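Local atomic coordinates of ADP-dependent (S)-NAD(P)H-hydrate dehydratase (PDB entry 2R3B), a protein that probably repairs hydrated NAD(P)H by dehydrating the S-form of NAD(P)HX at the expense of ADP, which is converted to AMP. Residues Q141-I146 with K166-P171. Numbering follows the deposited sequence.
Sequences QQWLII and KVVFTP. With EDO (1,2-ethanediol), chain P.
L144 to I146 and V167 to F169 pair as neighbouring parallel strands, their directions 19° apart, through four backbone hydrogen bonds: L144 N to K166 O, V168 N to L144 O, I146 N to V168 O and T170 N to I146 O. The shortest two, V168 N to L144 O and I146 N to V168 O, are each 2.8 Å. At the start of the pair K166 lays its aliphatic chain across W143, with CG 3.9 Å from the centroid of the six-membered ring and almost directly over it, a CH-pi contact. The chain runs on over the indole, and CD passes 3.6 Å from Q141 O. A bend at the last torsion (chi4 56°) turns NZ to O1 of an ethanediol, 3.0 Å away, probably a crystallisation additive; the cation-pi contact of K166 NZ with the W143 ring is long and at most weak. V168 CG2 touches W143 CE3 at 4.0 Å, and on the same face I145 lies beside V168 and sets CG2 3.9 Å from T170 CG2, while T170 OG1 hydrogen-bonds to D147 OD1 at the end of strand 143-147. The other face carries L144, I146, V167 and F169. There I146 lies alongside F169, and its CD1 touches both V167 CG1 at 3.7 Å and F169 CE2 at 3.8 Å. The two strands are joined by a right-handed beta-alpha-beta crossover through helix 149-156, whose F154 meets the F169 ring edge-to-face. Helix 233-247 covers the W143, I145 and T170 side, and strands 114-117 and 202-205 flank the pair within the central sheet of this ribokinase-like fold.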
ATOM      1  N   GLN B 141      -4.167  34.219 -14.700  1.00 26.54           N
ATOM      2  CA  GLN B 141      -2.899  33.538 -14.939  1.00 26.85           C
ATOM      3  C   GLN B 141      -2.883  32.026 -14.635  1.00 23.90           C
ATOM      4  O   GLN B 141      -1.898  31.346 -14.918  1.00 24.03           O
ATOM      5  CB  GLN B 141      -1.768  34.202 -14.172  1.00 27.39           C
ATOM      6  CG  GLN B 141      -1.667  33.868 -12.676  1.00 29.33           C
ATOM      7  CD  GLN B 141      -2.742  34.492 -11.834  1.00 29.63           C
ATOM      8  OE1 GLN B 141      -3.481  35.370 -12.295  1.00 33.99           O
ATOM      9  NE2 GLN B 141      -2.846  34.040 -10.578  1.00 35.68           N
ATOM     10  N   GLN B 142      -3.945  31.527 -14.030  1.00 20.87           N
ATOM     11  CA  GLN B 142      -4.017  30.127 -13.632  1.00 16.96           C
ATOM     12  C   GLN B 142      -4.558  29.262 -14.774  1.00 16.75           C
ATOM     13  O   GLN B 142      -5.568  29.578 -15.390  1.00 20.24           O
ATOM     14  CB  GLN B 142      -4.971  29.969 -12.448  1.00 15.90           C
ATOM     15  CG  GLN B 142      -4.513  30.587 -11.164  1.00 17.01           C
ATOM     16  CD  GLN B 142      -5.539  30.428 -10.089  1.00 18.37           C
ATOM     17  OE1 GLN B 142      -6.740  30.697 -10.309  1.00 16.44           O
ATOM     18  NE2 GLN B 142      -5.087  30.009  -8.894  1.00 15.29           N
ATOM     19  N   TRP B 143      -3.924  28.118 -15.008  1.00 14.92           N
ATOM     20  CA  TRP B 143      -4.497  27.106 -15.877  1.00 14.39           C
ATOM     21  C   TRP B 143      -5.623  26.411 -15.130  1.00 15.57           C
ATOM     22  O   TRP B 143      -5.482  26.084 -13.955  1.00 15.43           O
ATOM     23  CB  TRP B 143      -3.431  26.088 -16.262  1.00 16.12           C
ATOM     24  CG  TRP B 143      -2.388  26.613 -17.190  1.00 16.25           C
ATOM     25  CD1 TRP B 143      -1.144  27.027 -16.876  1.00 21.91           C
ATOM     26  CD2 TRP B 143      -2.513  26.734 -18.598  1.00 18.21           C
ATOM     27  NE1 TRP B 143      -0.484  27.422 -18.003  1.00 23.14           N
ATOM     28  CE2 TRP B 143      -1.297  27.226 -19.080  1.00 21.65           C
ATOM     29  CE3 TRP B 143      -3.526  26.421 -19.503  1.00 18.32           C
ATOM     30  CZ2 TRP B 143      -1.068  27.445 -20.427  1.00 21.25           C
ATOM     31  CZ3 TRP B 143      -3.301  26.644 -20.847  1.00 22.88           C
ATOM     32  CH2 TRP B 143      -2.089  27.144 -21.292  1.00 19.58           C
ATOM     33  N   LEU B 144      -6.731  26.161 -15.818  1.00 13.05           N
ATOM     34  CA  LEU B 144      -7.877  25.491 -15.245  1.00 14.32           C
ATOM     35  C   LEU B 144      -8.276  24.364 -16.189  1.00 16.08           C
ATOM     36  O   LEU B 144      -8.727  24.638 -17.308  1.00 16.79           O
ATOM     37  CB  LEU B 144      -9.048  26.467 -15.074  1.00 13.43           C
ATOM     38  CG  LEU B 144     -10.396  25.899 -14.631  1.00 17.23           C
ATOM     39  CD1 LEU B 144     -10.258  25.120 -13.315  1.00 17.77           C
ATOM     40  CD2 LEU B 144     -11.462  26.987 -14.473  1.00 16.74           C
ATOM     41  N   ILE B 145      -8.141  23.115 -15.743  1.00 13.65           N
ATOM     42  CA  ILE B 145      -8.498  21.938 -16.543  1.00 14.17           C
ATOM     43  C   ILE B 145      -9.824  21.413 -16.021  1.00 16.48           C
ATOM     44  O   ILE B 145      -9.961  21.137 -14.834  1.00 14.32           O
ATOM     45  CB  ILE B 145      -7.438  20.853 -16.445  1.00 14.78           C
ATOM     46  CG1 ILE B 145      -6.058  21.429 -16.774  1.00 15.14           C
ATOM     47  CG2 ILE B 145      -7.828  19.639 -17.343  1.00 14.70           C
ATOM     48  CD1 ILE B 145      -4.927  20.606 -16.155  1.00 12.23           C
ATOM     49  N   ILE B 146     -10.814  21.331 -16.899  1.00 15.14           N
ATOM     50  CA  ILE B 146     -12.176  20.907 -16.546  1.00 15.07           C
ATOM     51  C   ILE B 146     -12.387  19.569 -17.232  1.00 15.85           C
ATOM     52  O   ILE B 146     -12.372  19.481 -18.450  1.00 16.20           O
ATOM     53  CB  ILE B 146     -13.207  21.935 -17.018  1.00 13.94           C
ATOM     54  CG1 ILE B 146     -12.907  23.299 -16.375  1.00 17.62           C
ATOM     55  CG2 ILE B 146     -14.662  21.482 -16.687  1.00 13.23           C
ATOM     56  CD1 ILE B 146     -13.841  24.443 -16.837  1.00 17.64           C
ATOM     57  N   LYS B 166      -6.916  30.261 -20.734  1.00 18.76           N
ATOM     58  CA  LYS B 166      -6.186  29.218 -19.994  1.00 20.20           C
ATOM     59  C   LYS B 166      -7.093  28.128 -19.422  1.00 19.42           C
ATOM     60  O   LYS B 166      -6.685  27.399 -18.519  1.00 18.75           O
ATOM     61  CB  LYS B 166      -5.274  29.800 -18.917  1.00 25.70           C
ATOM     62  CG  LYS B 166      -3.950  30.398 -19.478  1.00 26.96           C
ATOM     63  CD  LYS B 166      -3.052  30.799 -18.331  1.00 27.98           C
ATOM     64  CE  LYS B 166      -1.697  31.156 -18.755  1.00 34.86           C
ATOM     65  NZ  LYS B 166      -1.783  32.244 -19.766  1.00 47.01           N
ATOM     66  N   VAL B 167      -8.293  27.985 -19.970  1.00 18.00           N
ATOM     67  CA  VAL B 167      -9.140  26.836 -19.630  1.00 16.94           C
ATOM     68  C   VAL B 167      -8.888  25.728 -20.641  1.00 17.51           C
ATOM     69  O   VAL B 167      -8.745  25.992 -21.873  1.00 15.86           O
ATOM     70  CB  VAL B 167     -10.618  27.203 -19.588  1.00 18.16           C
ATOM     71  CG1 VAL B 167     -11.482  25.974 -19.191  1.00 18.60           C
ATOM     72  CG2 VAL B 167     -10.834  28.380 -18.610  1.00 17.68           C
ATOM     73  N   VAL B 168      -8.779  24.505 -20.116  1.00 15.78           N
ATOM     74  CA  VAL B 168      -8.549  23.286 -20.930  1.00 13.87           C
ATOM     75  C   VAL B 168      -9.705  22.343 -20.587  1.00 17.04           C
ATOM     76  O   VAL B 168      -9.854  21.933 -19.436  1.00 15.83           O
ATOM     77  CB  VAL B 168      -7.220  22.611 -20.614  1.00 16.23           C
ATOM     78  CG1 VAL B 168      -6.986  21.369 -21.516  1.00 15.67           C
ATOM     79  CG2 VAL B 168      -6.055  23.606 -20.689  1.00 14.31           C
ATOM     80  N   PHE B 169     -10.541  22.006 -21.563  1.00 15.96           N
ATOM     81  CA  PHE B 169     -11.562  20.959 -21.380  1.00 16.76           C
ATOM     82  C   PHE B 169     -11.031  19.646 -21.912  1.00 16.83           C
ATOM     83  O   PHE B 169     -10.398  19.610 -22.977  1.00 17.97           O
ATOM     84  CB  PHE B 169     -12.858  21.264 -22.122  1.00 17.73           C
ATOM     85  CG  PHE B 169     -13.596  22.456 -21.615  1.00 14.21           C
ATOM     86  CD1 PHE B 169     -13.333  23.714 -22.128  1.00 19.87           C
ATOM     87  CD2 PHE B 169     -14.561  22.328 -20.637  1.00 15.44           C
ATOM     88  CE1 PHE B 169     -14.031  24.823 -21.685  1.00 18.83           C
ATOM     89  CE2 PHE B 169     -15.267  23.421 -20.201  1.00 15.01           C
ATOM     90  CZ  PHE B 169     -15.001  24.683 -20.716  1.00 19.08           C
ATOM     91  N   THR B 170     -11.277  18.558 -21.191  1.00 15.21           N
ATOM     92  CA  THR B 170     -10.837  17.242 -21.653  1.00 16.78           C
ATOM     93  C   THR B 170     -11.979  16.221 -21.857  1.00 18.97           C
ATOM     94  O   THR B 170     -12.002  15.183 -21.189  1.00 18.98           O
ATOM     95  CB  THR B 170      -9.822  16.679 -20.662  1.00 16.58           C
ATOM     96  OG1 THR B 170     -10.419  16.640 -19.364  1.00 20.09           O
ATOM     97  CG2 THR B 170      -8.571  17.572 -20.582  1.00 14.92           C
ATOM     98  N   PRO B 171     -12.938  16.518 -22.769  1.00 17.41           N
ATOM     99  CA  PRO B 171     -14.111  15.682 -22.916  1.00 17.22           C
ATOM    100  C   PRO B 171     -13.887  14.435 -23.758  1.00 20.84           C
ATOM    101  O   PRO B 171     -13.091  14.463 -24.695  1.00 19.12           O
ATOM    102  CB  PRO B 171     -15.072  16.600 -23.681  1.00 18.52           C
ATOM    103  CG  PRO B 171     -14.175  17.422 -24.551  1.00 17.62           C
ATOM    104  CD  PRO B 171     -12.996  17.692 -23.659  1.00 17.40           C
TER
HETATM  105  C1  EDO P 300      -3.186  30.605 -23.072  1.00 44.00           C
HETATM  106  O1  EDO P 300      -2.072  31.374 -22.595  1.00 54.31           O
HETATM  107  C2  EDO P 300      -2.924  30.054 -24.468  1.00 53.42           C
HETATM  108  O2  EDO P 300      -1.603  29.498 -24.582  1.00 51.15           O